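Local coordinates for putative uncharacterized protein (PDB 4R12), which is nicastrin, probably an essential subunit of gamma-secretase, the endoprotease complex that cleaves membrane proteins such as Notch receptors and APP within the membrane, at residues I370-T375 / V431-T436; S383-F388 / I395-I400; S486-T491 / F572-W577. One frame throughout, in Å; residues are numbered along the deposited sequence.

Contact 1: I370-T375 / V431-T436; sequences ITFKPT and VYILST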
loop_
_atom_site.group_PDB
_atom_site.type_symbol
_atom_site.label_atom_id
_atom_site.label_comp_id
_atom_site.label_asym_id
_atom_site.label_seq_id
_atom_site.Cartn_x
_atom_site.Cartn_y
_atom_site.Cartn_z
ATOM N N ILE A 370 6.635 18.819 16.692
ATOM C CA ILE A 370 5.313 18.269 16.438
ATOM C C ILE A 370 4.302 18.768 17.465
ATOM O O ILE A 370 4.583 18.810 18.664
ATOM C CB ILE A 370 5.343 16.722 16.457
ATOM C CG1 ILE A 370 6.249 16.185 15.343
ATOM C CG2 ILE A 370 3.932 16.148 16.352
ATOM C CD1 ILE A 370 5.754 16.511 13.936
ATOM N N THR A 371 3.133 19.168 16.984
ATOM C CA THR A 371 2.025 19.509 17.859
ATOM C C THR A 371 0.762 18.827 17.328
ATOM O O THR A 371 0.665 18.534 16.127
ATOM C CB THR A 371 1.825 21.045 17.954
ATOM O OG1 THR A 371 0.878 21.348 18.982
ATOM C CG2 THR A 371 1.325 21.617 16.629
ATOM N N PHE A 372 -0.192 18.554 18.215
ATOM C CA PHE A 372 -1.436 17.903 17.812
ATOM C C PHE A 372 -2.619 18.868 17.862
ATOM O O PHE A 372 -2.750 19.677 18.787
ATOM C CB PHE A 372 -1.722 16.683 18.691
ATOM C CG PHE A 372 -0.759 15.545 18.485
ATOM C CD1 PHE A 372 -0.826 14.756 17.343
ATOM C CD2 PHE A 372 0.208 15.267 19.434
ATOM C CE1 PHE A 372 0.069 13.699 17.138
ATOM C CE2 PHE A 372 1.102 14.214 19.248
ATOM C CZ PHE A 372 1.032 13.426 18.096
ATOM N N LYS A 373 -3.471 18.778 16.848
ATOM C CA LYS A 373 -4.686 19.575 16.774
ATOM C C LYS A 373 -5.904 18.692 16.573
ATOM O O LYS A 373 -5.816 17.618 15.979
ATOM C CB LYS A 373 -4.592 20.597 15.638
ATOM C CG LYS A 373 -3.740 21.795 15.990
ATOM C CD LYS A 373 -3.444 22.655 14.775
ATOM C CE LYS A 373 -2.343 23.661 15.109
ATOM N NZ LYS A 373 -2.010 24.528 13.950
ATOM N N PRO A 374 -7.058 19.147 17.070
ATOM C CA PRO A 374 -8.283 18.417 16.759
ATOM C C PRO A 374 -8.729 18.674 15.325
ATOM O O PRO A 374 -8.391 19.708 14.739
ATOM C CB PRO A 374 -9.297 18.987 17.768
ATOM C CG PRO A 374 -8.782 20.348 18.082
ATOM C CD PRO A 374 -7.284 20.235 18.043
ATOM N N THR A 375 -9.482 17.735 14.763
ATOM C CA THR A 375 -10.134 17.979 13.488
ATOM C C THR A 375 -11.408 18.816 13.683
ATOM O O THR A 375 -11.942 18.899 14.795
ATOM C CB THR A 375 -10.468 16.656 12.773
ATOM O OG1 THR A 375 -11.003 16.941 11.482
ATOM C CG2 THR A 375 -11.479 15.827 13.577
ATOM N N VAL A 431 8.493 9.338 15.758
ATOM C CA VAL A 431 8.827 8.047 16.361
ATOM C C VAL A 431 8.983 8.180 17.883
ATOM O O VAL A 431 8.450 7.364 18.652
ATOM C CB VAL A 431 10.113 7.442 15.765
ATOM C CG1 VAL A 431 10.487 6.139 16.485
ATOM C CG2 VAL A 431 9.923 7.185 14.266
ATOM N N TYR A 432 9.689 9.213 18.317
ATOM C CA TYR A 432 9.856 9.436 19.752
ATOM C C TYR A 432 8.522 9.649 20.457
ATOM O O TYR A 432 8.237 9.021 21.493
ATOM C CB TYR A 432 10.769 10.634 20.030
ATOM C CG TYR A 432 10.851 10.899 21.520
ATOM C CD1 TYR A 432 11.590 10.055 22.342
ATOM C CD2 TYR A 432 10.146 11.951 22.113
ATOM C CE1 TYR A 432 11.665 10.263 23.716
ATOM C CE2 TYR A 432 10.211 12.163 23.494
ATOM C CZ TYR A 432 10.971 11.309 24.289
ATOM O OH TYR A 432 11.052 11.485 25.652
ATOM N N ILE A 433 7.701 10.537 19.902
ATOM C CA ILE A 433 6.433 10.852 20.535
ATOM C C ILE A 433 5.527 9.619 20.566
ATOM O O ILE A 433 4.948 9.310 21.605
ATOM C CB ILE A 433 5.739 12.036 19.819
ATOM C CG1 ILE A 433 6.568 13.305 20.023
ATOM C CG2 ILE A 433 4.320 12.234 20.341
ATOM C CD1 ILE A 433 6.239 14.431 19.050
ATOM N N LEU A 434 5.419 8.895 19.450
ATOM C CA LEU A 434 4.533 7.733 19.429
ATOM C C LEU A 434 5.046 6.601 20.329
ATOM O O LEU A 434 4.253 5.920 20.977
ATOM C CB LEU A 434 4.327 7.219 17.998
ATOM C CG LEU A 434 3.482 8.142 17.102
ATOM C CD1 LEU A 434 3.463 7.626 15.660
ATOM C CD2 LEU A 434 2.030 8.321 17.632
ATOM N N SER A 435 6.362 6.402 20.365
ATOM C CA SER A 435 6.947 5.371 21.230
ATOM C C SER A 435 6.654 5.656 22.702
ATOM O O SER A 435 6.231 4.779 23.442
ATOM C CB SER A 435 8.459 5.281 21.029
ATOM O OG SER A 435 8.779 5.002 19.677
ATOM N N THR A 436 6.873 6.901 23.102
ATOM C CA THR A 436 6.658 7.326 24.483
ATOM C C THR A 436 5.167 7.249 24.842
ATOM O O THR A 436 4.792 6.816 25.939
ATOM C CB THR A 436 7.195 8.750 24.685
ATOM O OG1 THR A 436 8.602 8.766 24.395
ATOM C CG2 THR A 436 6.967 9.229 26.135
#

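Contact 2: S383-F388 / I395-I400; sequences SSSMSF and IPVVVI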
loop_
_atom_site.group_PDB
_atom_site.type_symbol
_atom_site.label_atom_id
_atom_site.label_comp_id
_atom_site.label_asym_id
_atom_site.label_seq_id
_atom_site.Cartn_x
_atom_site.Cartn_y
_atom_site.Cartn_z
ATOM N N SER A 383 -10.301 5.261 6.716
ATOM C CA SER A 383 -9.337 4.682 7.642
ATOM C C SER A 383 -9.743 3.273 8.028
ATOM O O SER A 383 -10.928 2.930 8.008
ATOM C CB SER A 383 -9.209 5.541 8.904
ATOM O OG SER A 383 -10.475 5.727 9.511
ATOM N N SER A 384 -8.745 2.473 8.380
ATOM C CA SER A 384 -8.941 1.086 8.781
ATOM C C SER A 384 -9.747 0.956 10.065
ATOM O O SER A 384 -10.355 -0.096 10.320
ATOM C CB SER A 384 -7.581 0.401 8.946
ATOM O OG SER A 384 -6.945 0.290 7.685
ATOM N N SER A 385 -9.723 2.010 10.883
ATOM C CA SER A 385 -10.513 2.052 12.111
ATOM C C SER A 385 -12.004 1.911 11.817
ATOM O O SER A 385 -12.769 1.429 12.647
ATOM C CB SER A 385 -10.265 3.355 12.872
ATOM O OG SER A 385 -8.956 3.392 13.411
ATOM N N MET A 386 -12.412 2.350 10.633
ATOM C CA MET A 386 -13.794 2.188 10.208
ATOM C C MET A 386 -14.277 0.736 10.284
ATOM O O MET A 386 -15.458 0.483 10.558
ATOM C CB MET A 386 -13.975 2.714 8.787
ATOM C CG MET A 386 -13.902 4.226 8.686
ATOM S SD MET A 386 -14.101 4.801 6.985
ATOM C CE MET A 386 -14.486 6.525 7.264
ATOM N N SER A 387 -13.380 -0.215 10.049
ATOM C CA SER A 387 -13.773 -1.618 10.100
ATOM C C SER A 387 -14.134 -2.014 11.523
ATOM O O SER A 387 -15.074 -2.780 11.740
ATOM C CB SER A 387 -12.658 -2.518 9.561
ATOM O OG SER A 387 -12.372 -2.192 8.216
ATOM N N PHE A 388 -13.394 -1.495 12.499
ATOM C CA PHE A 388 -13.690 -1.804 13.898
ATOM C C PHE A 388 -14.936 -1.070 14.393
ATOM O O PHE A 388 -15.725 -1.622 15.160
ATOM C CB PHE A 388 -12.480 -1.475 14.789
ATOM C CG PHE A 388 -11.299 -2.368 14.535
ATOM C CD1 PHE A 388 -10.448 -2.123 13.476
ATOM C CD2 PHE A 388 -11.063 -3.474 15.339
ATOM C CE1 PHE A 388 -9.370 -2.955 13.227
ATOM C CE2 PHE A 388 -9.985 -4.310 15.094
ATOM C CZ PHE A 388 -9.145 -4.052 14.028
ATOM N N ILE A 395 -15.053 1.733 22.621
ATOM C CA ILE A 395 -13.651 1.973 22.942
ATOM C C ILE A 395 -13.093 3.199 22.226
ATOM O O ILE A 395 -13.577 3.570 21.162
ATOM C CB ILE A 395 -12.787 0.751 22.584
ATOM C CG1 ILE A 395 -12.908 0.435 21.096
ATOM C CG2 ILE A 395 -13.206 -0.462 23.410
ATOM C CD1 ILE A 395 -11.872 -0.537 20.618
ATOM N N PRO A 396 -12.070 3.837 22.817
ATOM C CA PRO A 396 -11.499 5.023 22.176
ATOM C C PRO A 396 -10.715 4.678 20.905
ATOM O O PRO A 396 -9.878 3.768 20.898
ATOM C CB PRO A 396 -10.585 5.599 23.260
ATOM C CG PRO A 396 -10.245 4.428 24.124
ATOM C CD PRO A 396 -11.464 3.572 24.135
ATOM N N VAL A 397 -11.011 5.412 19.841
ATOM C CA VAL A 397 -10.336 5.258 18.568
ATOM C C VAL A 397 -9.726 6.595 18.183
ATOM O O VAL A 397 -10.408 7.619 18.186
ATOM C CB VAL A 397 -11.301 4.786 17.472
ATOM C CG1 VAL A 397 -10.604 4.782 16.115
ATOM C CG2 VAL A 397 -11.864 3.399 17.803
ATOM N N VAL A 398 -8.429 6.587 17.899
ATOM C CA VAL A 398 -7.723 7.791 17.502
ATOM C C VAL A 398 -7.021 7.539 16.185
ATOM O O VAL A 398 -6.114 6.705 16.105
ATOM C CB VAL A 398 -6.690 8.234 18.546
ATOM C CG1 VAL A 398 -5.994 9.508 18.078
ATOM C CG2 VAL A 398 -7.355 8.444 19.926
ATOM N N VAL A 399 -7.467 8.243 15.155
ATOM C CA VAL A 399 -6.809 8.200 13.864
ATOM C C VAL A 399 -5.919 9.436 13.754
ATOM O O VAL A 399 -6.392 10.564 13.836
ATOM C CB VAL A 399 -7.829 8.148 12.709
ATOM C CG1 VAL A 399 -7.127 8.044 11.369
ATOM C CG2 VAL A 399 -8.786 6.967 12.907
ATOM N N ILE A 400 -4.621 9.214 13.596
ATOM C CA ILE A 400 -3.666 10.307 13.493
ATOM C C ILE A 400 -3.315 10.580 12.026
ATOM O O ILE A 400 -2.851 9.685 11.334
ATOM C CB ILE A 400 -2.369 9.985 14.278
ATOM C CG1 ILE A 400 -2.695 9.610 15.732
ATOM C CG2 ILE A 400 -1.393 11.147 14.197
ATOM C CD1 ILE A 400 -1.443 9.332 16.607
#

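Contact 3: S486-T491 / F572-W577; sequences SSVFGT and FTESNW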
loop_
_atom_site.group_PDB
_atom_site.type_symbol
_atom_site.label_atom_id
_atom_site.label_comp_id
_atom_site.label_asym_id
_atom_site.label_seq_id
_atom_site.Cartn_x
_atom_site.Cartn_y
_atom_site.Cartn_z
ATOM N N SER A 486 -0.894 -4.122 -3.130
ATOM C CA SER A 486 -1.064 -5.453 -2.555
ATOM C C SER A 486 -0.884 -6.588 -3.567
ATOM O O SER A 486 -0.536 -7.706 -3.190
ATOM C CB SER A 486 -2.459 -5.578 -1.916
ATOM O OG SER A 486 -3.460 -5.539 -2.917
ATOM N N SER A 487 -1.133 -6.290 -4.839
ATOM C CA SER A 487 -1.172 -7.318 -5.888
ATOM C C SER A 487 -2.272 -8.335 -5.561
ATOM O O SER A 487 -3.282 -7.985 -4.925
ATOM C CB SER A 487 0.211 -7.994 -6.058
ATOM O OG SER A 487 0.216 -8.910 -7.129
ATOM N N VAL A 488 -2.108 -9.577 -6.011
ATOM C CA VAL A 488 -3.190 -10.550 -5.912
ATOM C C VAL A 488 -3.029 -11.513 -4.743
ATOM O O VAL A 488 -1.914 -11.843 -4.327
ATOM C CB VAL A 488 -3.341 -11.355 -7.223
ATOM C CG1 VAL A 488 -3.772 -10.424 -8.344
ATOM C CG2 VAL A 488 -2.047 -12.079 -7.585
ATOM N N PHE A 489 -4.164 -11.956 -4.212
ATOM C CA PHE A 489 -4.172 -12.778 -3.020
ATOM C C PHE A 489 -3.520 -14.136 -3.230
ATOM O O PHE A 489 -2.797 -14.622 -2.363
ATOM C CB PHE A 489 -5.598 -12.986 -2.514
ATOM C CG PHE A 489 -5.682 -13.911 -1.341
ATOM C CD1 PHE A 489 -5.388 -13.455 -0.067
ATOM C CD2 PHE A 489 -6.026 -15.247 -1.512
ATOM C CE1 PHE A 489 -5.443 -14.312 1.023
ATOM C CE2 PHE A 489 -6.092 -16.112 -0.428
ATOM C CZ PHE A 489 -5.802 -15.649 0.840
ATOM N N GLY A 490 -3.795 -14.751 -4.374
ATOM C CA GLY A 490 -3.340 -16.106 -4.643
ATOM C C GLY A 490 -4.332 -16.805 -5.548
ATOM O O GLY A 490 -5.335 -16.208 -5.940
ATOM N N THR A 491 -4.064 -18.066 -5.882
ATOM C CA THR A 491 -4.949 -18.817 -6.773
ATOM C C THR A 491 -6.038 -19.573 -6.021
ATOM O O THR A 491 -7.015 -20.020 -6.621
ATOM C CB THR A 491 -4.157 -19.813 -7.624
ATOM O OG1 THR A 491 -3.218 -20.502 -6.790
ATOM C CG2 THR A 491 -3.384 -19.077 -8.702
ATOM N N PHE A 572 -12.628 -6.717 -6.538
ATOM C CA PHE A 572 -11.539 -6.302 -7.418
ATOM C C PHE A 572 -10.732 -7.527 -7.787
ATOM O O PHE A 572 -10.329 -8.293 -6.915
ATOM C CB PHE A 572 -10.629 -5.259 -6.755
ATOM C CG PHE A 572 -11.334 -3.991 -6.405
ATOM C CD1 PHE A 572 -11.440 -2.970 -7.328
ATOM C CD2 PHE A 572 -11.900 -3.823 -5.161
ATOM C CE1 PHE A 572 -12.089 -1.783 -7.003
ATOM C CE2 PHE A 572 -12.556 -2.649 -4.843
ATOM C CZ PHE A 572 -12.651 -1.634 -5.766
ATOM N N THR A 573 -10.507 -7.713 -9.082
ATOM C CA THR A 573 -9.760 -8.864 -9.562
ATOM C C THR A 573 -8.791 -8.422 -10.639
ATOM O O THR A 573 -9.195 -7.910 -11.689
ATOM C CB THR A 573 -10.681 -9.970 -10.147
ATOM O OG1 THR A 573 -11.395 -9.452 -11.278
ATOM C CG2 THR A 573 -11.661 -10.479 -9.099
ATOM N N GLU A 574 -7.510 -8.646 -10.390
ATOM C CA GLU A 574 -6.487 -8.212 -11.320
ATOM C C GLU A 574 -6.286 -9.238 -12.420
ATOM O O GLU A 574 -6.199 -10.440 -12.149
ATOM C CB GLU A 574 -5.171 -7.973 -10.587
ATOM C CG GLU A 574 -4.009 -7.615 -11.498
ATOM C CD GLU A 574 -2.744 -7.376 -10.700
ATOM O OE1 GLU A 574 -1.864 -8.265 -10.675
ATOM O OE2 GLU A 574 -2.650 -6.304 -10.082
ATOM N N SER A 575 -6.218 -8.758 -13.656
ATOM C CA SER A 575 -5.928 -9.624 -14.800
ATOM C C SER A 575 -4.649 -10.421 -14.618
ATOM O O SER A 575 -3.644 -9.885 -14.126
ATOM C CB SER A 575 -5.804 -8.795 -16.074
ATOM O OG SER A 575 -5.449 -9.618 -17.173
ATOM N N ASN A 576 -4.681 -11.690 -15.026
ATOM C CA ASN A 576 -3.449 -12.454 -15.235
ATOM C C ASN A 576 -2.743 -11.908 -16.461
ATOM O O ASN A 576 -3.387 -11.352 -17.354
ATOM C CB ASN A 576 -3.713 -13.956 -15.448
ATOM C CG ASN A 576 -4.333 -14.639 -14.234
ATOM O OD1 ASN A 576 -4.249 -14.144 -13.114
ATOM N ND2 ASN A 576 -4.958 -15.791 -14.463
ATOM N N TRP A 577 -1.424 -12.064 -16.513
ATOM C CA TRP A 577 -0.688 -11.808 -17.746
ATOM C C TRP A 577 0.574 -12.663 -17.834
ATOM O O TRP A 577 1.136 -13.073 -16.809
ATOM C CB TRP A 577 -0.336 -10.324 -17.867
ATOM C CG TRP A 577 0.599 -9.805 -16.811
ATOM C CD1 TRP A 577 1.961 -9.956 -16.770
ATOM C CD2 TRP A 577 0.247 -9.021 -15.664
ATOM N NE1 TRP A 577 2.469 -9.321 -15.657
ATOM C CE2 TRP A 577 1.438 -8.742 -14.965
ATOM C CE3 TRP A 577 -0.961 -8.536 -15.156
ATOM C CZ2 TRP A 577 1.457 -7.997 -13.784
ATOM C CZ3 TRP A 577 -0.940 -7.796 -13.982
ATOM C CH2 TRP A 577 0.264 -7.535 -13.310
HETATM O O HOH W 1 0.279 -7.578 -9.445
#

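Contact 1: I370-T375 / V431-T436
In the aminopeptidase-like large lobe of nicastrin, a helix packs against a strand of the alpha/beta fold: Ile433 of helix 427-441 meets Ile370 and Phe372 of strand 370-374. The contact is small, buried and apolar. Ile433 does the work with two separate branches. Its CG1 sits beside the backbone N (chi1 -66°) and the chain then runs on extended, which carries CD1 out to the strand. There Ile433 CD1 rests on Ile370 CB at 3.6 Å. Ile433 CD1 is also 3.9 Å from the methyl Ile370 CG2. The other branch, Ile433 CG2, comes to the rim of the Phe372 ring, close to the ring plane, and lies 3.9 Å from Phe372 CE2. Neither ring face is used by Ile433. Helix 352-362 also lines the site, with Val361 against Ile433 and Ala362 against Phe372. With an alanine here, both reaching branches are gone; a gap would probably open between helix and strand, and Ile370 CB and the Phe372 edge would lose their contact with the helix. The helix also ties down two of its own hydroxyls. Thr436 OG1 donates to Tyr432 O at 2.9 Å and lies above one face of the Tyr432 ring, toward its rim. Ser435 OG donates to Val431 O at 2.6 Å, from the opposite face of that carbonyl plane to Ser435 N.

Contact 2: S383-F388 / I395-I400
Ser383 and Ser385 of segment 383-388, which leads into helix 385-389, pack on Val397 and Val399 of strand 397-401. This is one helix-on-sheet layer of the alpha/beta fold of the large lobe. The strand alternates: Val397 and Val399 face this helix, while Val398 and Ile400 meet helix 352-362.

Van der Waals packing carries the contact. Ser385 sits against two valine methyls. Its OG lies 3.5 Å from Val397 CG1 and 3.6 Å from Val399 CG2. Ser385 CB joins in, at 3.6 Å from Val397 CG1. In Val399, CG2 is beside the backbone N and CG1 is anti to it (chi1 -178°). CG2 thereby meets both serines, while CG1 approaches the CB of Ser383.

The polar bonds run elsewhere. No hydrogen bond crosses between the two segments. Ser385 OG is hydrogen-bonded to Glu324 OE1 on the adjacent strand 319-325, and Ser384 N to Glu324 OE2. One carboxylate therefore holds Ser384 and Ser385 through both of its oxygens. Ser383 OG is hydrogen-bonded to Pro381 O, so both of the buried serine hydroxyls at the valines are satisfied.

Backbone bonds fix the turn itself. Met386 N donates to Ser383 O at 3.1 Å, and Ser387 N to Ser384 O at 3.0 Å.

Ser383 touches more loosely: its CB is 4.1 Å from Val399 CG1, and its OG 4.0 Å from Val399 CG2.

Contact 3: S486-T491 / F572-W577
The backbones of Val488 and Glu574 come nearest here, with their CA atoms 6.8 Å apart. Residues 486-491 form an irregular loop, and 572-575 is a strand. Gly490 has backbone angles that only a glycine easily takes, since a CB would press on the carbonyl O of Phe489. No hydrogen bond joins the two segments directly. The loop bonds instead through Ser487 and Phe489 to the backbone of Gly196 and Pro194 on strand 192-203.

Val488 and Glu574 carry the side-chain contact, crossing at about a right angle. The methyl Val488 CG1 lies 3.6 Å from Glu574 CB and 3.7 Å from Glu574 OE1. Glu574 is extended, with CG anti to the backbone N (chi1 176°), and this brings its carboxylate alongside the loop. A water then spans the remaining gap. It donates to Glu574 OE1 at 2.6 Å and is hydrogen-bonded to Ser487 OG at 2.7 Å. The other oxygen, Glu574 OE2, is hydrogen-bonded to Tyr485 OH, just before segment 486-491. The carboxylate is therefore held at both oxygens, which probably fixes its rotation.

Strand 572-575 pairs antiparallel with strands 21-29 and 192-203. The contact thus belongs to a loop hydrogen-bonded alongside strand 192-203, its Val488 and Ser487 meeting Glu574 of the paired strand 572-575, with a water bridge to the carboxylate, in the alpha/beta ectodomain.

Contacts 1 and 2 are neighbours in the large lobe, with centres 16 Å apart. Contact 2 is nested in the chain loop that contact 1 closes. The two touch through Ile400: its CD1 lies 3.8 Å from Leu434 CD2, and its CG2 lies 4.2 Å from Phe372 CE1. Strand 339-347 runs between their strands, parallel to 370-374 and antiparallel to 397-401. Contact 3 is formed later in the chain and stands apart. Its centre is 28 Å from that of contact 2 and 37 Å from that of contact 1, on the opposite side of the chain's centre from contact 1. The side chain of Ile433 is about 13 Å from an N-acetylglucosamine of the structure.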